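Side-chain contacts in 3-dehydroshikimate dehydratase (Bacillus anthracis, PDB 3DX5), which catalyses the manganese-dependent dehydration of 3-dehydroshikimate to 3,4-dihydroxybenzoate, a step in making the siderophore petrobactin: residues Val21-Ala24 with Tyr25-Phe29; Glu33-Gly36 with Thr37-Gln40. One frame throughout, in Å; residues are numbered along the deposited sequence.

Contact 1: residues Val21-Ala24 with Tyr25-Phe29; sequences VQFA and YENGF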
loop_
_atom_site.group_PDB
_atom_site.type_symbol
_atom_site.label_atom_id
_atom_site.label_comp_id
_atom_site.label_asym_id
_atom_site.label_seq_id
_atom_site.Cartn_x
_atom_site.Cartn_y
_atom_site.Cartn_z
ATOM N N VAL A 21 -11.450 14.461 -5.316
ATOM C CA VAL A 21 -12.456 14.917 -6.242
ATOM C C VAL A 21 -12.139 16.354 -6.651
ATOM O O VAL A 21 -12.213 16.695 -7.824
ATOM C CB VAL A 21 -13.870 14.807 -5.639
ATOM C CG1 VAL A 21 -14.894 15.564 -6.519
ATOM C CG2 VAL A 21 -14.279 13.357 -5.461
ATOM N N GLN A 22 -11.801 17.206 -5.680
ATOM C CA GLN A 22 -11.506 18.626 -5.966
ATOM C C GLN A 22 -10.269 18.733 -6.887
ATOM O O GLN A 22 -10.272 19.504 -7.844
ATOM C CB GLN A 22 -11.281 19.425 -4.659
ATOM C CG GLN A 22 -10.945 20.925 -4.868
ATOM C CD GLN A 22 -11.992 21.646 -5.731
ATOM O OE1 GLN A 22 -13.201 21.463 -5.556
ATOM N NE2 GLN A 22 -11.526 22.479 -6.654
ATOM N N PHE A 23 -9.217 17.976 -6.584
ATOM C CA PHE A 23 -8.046 17.946 -7.459
ATOM C C PHE A 23 -8.408 17.485 -8.888
ATOM O O PHE A 23 -7.951 18.061 -9.875
ATOM C CB PHE A 23 -6.963 17.052 -6.875
ATOM C CG PHE A 23 -5.764 16.923 -7.750
ATOM C CD1 PHE A 23 -4.748 17.886 -7.712
ATOM C CD2 PHE A 23 -5.642 15.848 -8.633
ATOM C CE1 PHE A 23 -3.610 17.769 -8.557
ATOM C CE2 PHE A 23 -4.533 15.730 -9.479
ATOM C CZ PHE A 23 -3.510 16.687 -9.428
ATOM N N ALA A 24 -9.221 16.433 -8.998
ATOM C CA ALA A 24 -9.622 15.956 -10.317
ATOM C C ALA A 24 -10.341 17.056 -11.083
ATOM O O ALA A 24 -10.096 17.263 -12.269
ATOM C CB ALA A 24 -10.503 14.687 -10.226
ATOM N N TYR A 25 -11.228 17.757 -10.386
ATOM C CA TYR A 25 -12.085 18.744 -11.006
ATOM C C TYR A 25 -11.259 19.944 -11.498
ATOM O O TYR A 25 -11.370 20.377 -12.634
ATOM C CB TYR A 25 -13.143 19.178 -9.985
ATOM C CG TYR A 25 -14.003 20.362 -10.356
ATOM C CD1 TYR A 25 -14.645 20.432 -11.598
ATOM C CD2 TYR A 25 -14.192 21.408 -9.441
ATOM C CE1 TYR A 25 -15.456 21.546 -11.931
ATOM C CE2 TYR A 25 -14.999 22.508 -9.757
ATOM C CZ TYR A 25 -15.615 22.563 -11.007
ATOM O OH TYR A 25 -16.406 23.639 -11.316
ATOM N N GLU A 26 -10.383 20.446 -10.653
ATOM C CA GLU A 26 -9.668 21.655 -11.031
ATOM C C GLU A 26 -8.624 21.403 -12.130
ATOM O O GLU A 26 -8.196 22.345 -12.784
ATOM C CB GLU A 26 -9.095 22.357 -9.791
ATOM C CG GLU A 26 -7.984 21.632 -9.126
ATOM C CD GLU A 26 -7.715 22.138 -7.676
ATOM O OE1 GLU A 26 -6.662 21.735 -7.118
ATOM O OE2 GLU A 26 -8.547 22.898 -7.103
ATOM N N ASN A 27 -8.236 20.136 -12.334
ATOM C CA ASN A 27 -7.283 19.797 -13.382
ATOM C C ASN A 27 -7.901 19.259 -14.680
ATOM O O ASN A 27 -7.165 18.818 -15.548
ATOM C CB ASN A 27 -6.188 18.852 -12.835
ATOM C CG ASN A 27 -5.213 19.590 -11.925
ATOM O OD1 ASN A 27 -4.324 20.294 -12.398
ATOM N ND2 ASN A 27 -5.424 19.492 -10.623
ATOM N N GLY A 28 -9.230 19.288 -14.822
ATOM C CA GLY A 28 -9.847 18.916 -16.106
ATOM C C GLY A 28 -10.009 17.411 -16.345
ATOM O O GLY A 28 -10.337 16.995 -17.448
ATOM N N PHE A 29 -9.788 16.573 -15.331
ATOM C CA PHE A 29 -10.175 15.165 -15.456
ATOM C C PHE A 29 -11.690 15.066 -15.562
ATOM O O PHE A 29 -12.424 15.881 -14.989
ATOM C CB PHE A 29 -9.728 14.354 -14.262
ATOM C CG PHE A 29 -8.251 14.191 -14.171
ATOM C CD1 PHE A 29 -7.603 13.173 -14.884
ATOM C CD2 PHE A 29 -7.494 15.091 -13.438
ATOM C CE1 PHE A 29 -6.213 13.022 -14.807
ATOM C CE2 PHE A 29 -6.120 14.947 -13.343
ATOM C CZ PHE A 29 -5.472 13.894 -14.022
#
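Over one face of the Phe23 ring stands the amide nitrogen of Asn27, its ND2 lying 3.2 Å from CE1 of Phe23 and displaced toward the rim, with the amide turned 44° from the ring. Phe29 approaches the same ring obliquely, CE2 to CE2, while its own edge, in plane, faces the carbonyl oxygen of Ala24. The amide of Asn27 is tied down at that nitrogen: ND2 donates to Phe23 O over 3.0 Å, nearly straight, and the backbone N of Asn27 reaches the same oxygen from the opposite face of the carbonyl plane at 3.2 Å. CG of Asn27 sits beside its own backbone N (chi1 -73°), which turns the amide back toward the carbonyl of Phe23 and over its ring. One residue earlier along the helix, Gln22 NE2 meets Glu26 OE2 at 3.0 Å in an almost linear bond, within the plane of the Gln22 amide but from above the carboxylate. Gly28, at positive phi, is the C' residue of a Schellman motif: Gly28 N bonds to Tyr25 O, and Phe29 N makes a weak bond to Ala24 O, and CB of Phe29 packs 4.1 Å from CB of Ala24. Phe23 and Phe29 also pack on helix 259-272. Asn27 thus gives the Phe23 carbonyl two donors where helix 17-26 ends, while Phe23, Ala24 and Phe29 pack against strand 2-6.

Contact 2: residues Glu33-Gly36 with Thr37-Gln40; sequences ELWG and THAQ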
loop_
_atom_site.group_PDB
_atom_site.type_symbol
_atom_site.label_atom_id
_atom_site.label_comp_id
_atom_site.label_asym_id
_atom_site.label_seq_id
_atom_site.Cartn_x
_atom_site.Cartn_y
_atom_site.Cartn_z
ATOM N N GLU A 33 -11.022 6.722 -11.423
ATOM C CA GLU A 33 -10.992 5.269 -11.370
ATOM C C GLU A 33 -10.661 4.960 -9.922
ATOM O O GLU A 33 -9.546 5.281 -9.403
ATOM C CB GLU A 33 -9.932 4.704 -12.346
ATOM C CG GLU A 33 -9.604 3.198 -12.097
ATOM C CD GLU A 33 -8.525 2.657 -13.051
ATOM O OE1 GLU A 33 -8.219 3.320 -14.083
ATOM O OE2 GLU A 33 -7.960 1.563 -12.771
ATOM N N LEU A 34 -11.637 4.360 -9.246
ATOM C CA LEU A 34 -11.579 4.217 -7.809
ATOM C C LEU A 34 -11.029 2.847 -7.465
ATOM O O LEU A 34 -11.630 1.828 -7.855
ATOM C CB LEU A 34 -12.985 4.369 -7.218
ATOM C CG LEU A 34 -13.158 4.496 -5.714
ATOM C CD1 LEU A 34 -12.307 5.532 -5.059
ATOM C CD2 LEU A 34 -14.645 4.850 -5.516
ATOM N N TRP A 35 -9.936 2.810 -6.704
ATOM C CA TRP A 35 -9.365 1.542 -6.236
ATOM C C TRP A 35 -10.395 0.846 -5.317
ATOM O O TRP A 35 -11.049 1.518 -4.508
ATOM C CB TRP A 35 -8.117 1.886 -5.435
ATOM C CG TRP A 35 -7.081 0.808 -5.303
ATOM C CD1 TRP A 35 -6.915 -0.332 -6.085
ATOM C CD2 TRP A 35 -6.013 0.800 -4.342
ATOM N NE1 TRP A 35 -5.800 -1.040 -5.638
ATOM C CE2 TRP A 35 -5.240 -0.365 -4.574
ATOM C CE3 TRP A 35 -5.634 1.682 -3.307
ATOM C CZ2 TRP A 35 -4.107 -0.679 -3.793
ATOM C CZ3 TRP A 35 -4.512 1.366 -2.528
ATOM C CH2 TRP A 35 -3.767 0.196 -2.779
ATOM N N GLY A 36 -10.562 -0.470 -5.462
ATOM C CA GLY A 36 -11.595 -1.202 -4.762
ATOM C C GLY A 36 -11.528 -1.055 -3.253
ATOM O O GLY A 36 -12.573 -0.883 -2.593
ATOM N N THR A 37 -10.312 -1.076 -2.679
ATOM C CA THR A 37 -10.205 -0.932 -1.226
ATOM C C THR A 37 -10.634 0.462 -0.744
ATOM O O THR A 37 -11.212 0.605 0.354
ATOM C CB THR A 37 -8.776 -1.277 -0.696
ATOM O OG1 THR A 37 -8.826 -1.252 0.725
ATOM C CG2 THR A 37 -7.712 -0.227 -1.198
ATOM N N HIS A 38 -10.357 1.497 -1.559
ATOM C CA HIS A 38 -10.838 2.842 -1.281
ATOM C C HIS A 38 -12.370 2.929 -1.329
ATOM O O HIS A 38 -12.974 3.514 -0.423
ATOM C CB HIS A 38 -10.244 3.845 -2.284
ATOM C CG HIS A 38 -8.778 4.118 -2.064
ATOM N ND1 HIS A 38 -7.993 4.772 -2.990
ATOM C CD2 HIS A 38 -7.962 3.819 -1.020
ATOM C CE1 HIS A 38 -6.774 4.926 -2.497
ATOM N NE2 HIS A 38 -6.724 4.337 -1.314
ATOM N N ALA A 39 -12.982 2.367 -2.384
ATOM C CA ALA A 39 -14.444 2.268 -2.505
ATOM C C ALA A 39 -15.071 1.607 -1.250
ATOM O O ALA A 39 -16.018 2.134 -0.642
ATOM C CB ALA A 39 -14.813 1.444 -3.787
ATOM N N GLN A 40 -14.535 0.454 -0.866
ATOM C CA GLN A 40 -15.057 -0.323 0.249
ATOM C C GLN A 40 -14.944 0.450 1.547
ATOM O O GLN A 40 -15.882 0.483 2.356
ATOM C CB GLN A 40 -14.286 -1.651 0.358
ATOM C CG GLN A 40 -14.668 -2.497 1.621
ATOM C CD GLN A 40 -16.126 -3.029 1.571
ATOM O OE1 GLN A 40 -16.772 -3.058 0.519
ATOM N NE2 GLN A 40 -16.632 -3.437 2.723
#
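Thr37 lays its methyl over one face of the Trp35 indole, CG2 standing 3.8 Å from the centroid of the six-membered ring in a CH-pi contact. Its first torsion (chi1 -174°) holds OG1 anti to the backbone N and CG2 between N and the carbonyl carbon, which places the methyl on the indole and leaves the hydroxyl to bond to the carbonyl oxygen of His12 of the second subunit. His38 follows at the edge of the indole, an edge-to-face pair with planes at 89° in which the imidazole offers its face: CE3 of Trp35 lies 3.5 Å from NE2 of His38. ND1 of His38 is hydrogen-bonded to Thr7 OG1, which anchors the imidazole, and CB of His38 touches CD1 of Leu34 at 3.8 Å. Ala39 sends its N-H to the carbonyl oxygen of Trp35, 3.0 Å away and almost straight (170°), and rests its methyl against CD2 of Leu34 at 3.8 Å. Gln40 N makes the following helical bond, to Gly36 O, at 2.9 Å, while the side-chain OE1 of Gln40 accepts from NE2 of Gln88. Trp35, the N-cap residue, thus joins strand 31-35 to helix 36-45 through its carbonyl and its ring. With a methyl on one face, an imidazole at the edge and NE1 hydrogen-bonded to the hydroxyl of substrate-binding Tyr70, the indole is restrained from several directions beside the pocket.

In the fold
The two contacts follow in series along the first beta-alpha-beta unit of the TIM barrel and its continuation: contact 1 ends helix 17-26, strand 31-35 runs as part of the barrel wall, and contact 2 starts helix 36-45 at the strand's far end. Their centres are 18 Å apart, and no residue of one touches the other. Contact 1 is peripheral; the side chain of Phe29 lies about 10 Å from that of the manganese ligand Glu253. Contact 2 borders the pocket: the Trp35 side chain is about 5 Å from bound 3,4-dihydroxybenzoic acid and about 10 Å from the manganese ion, and it also packs against Ala219 of the second subunit.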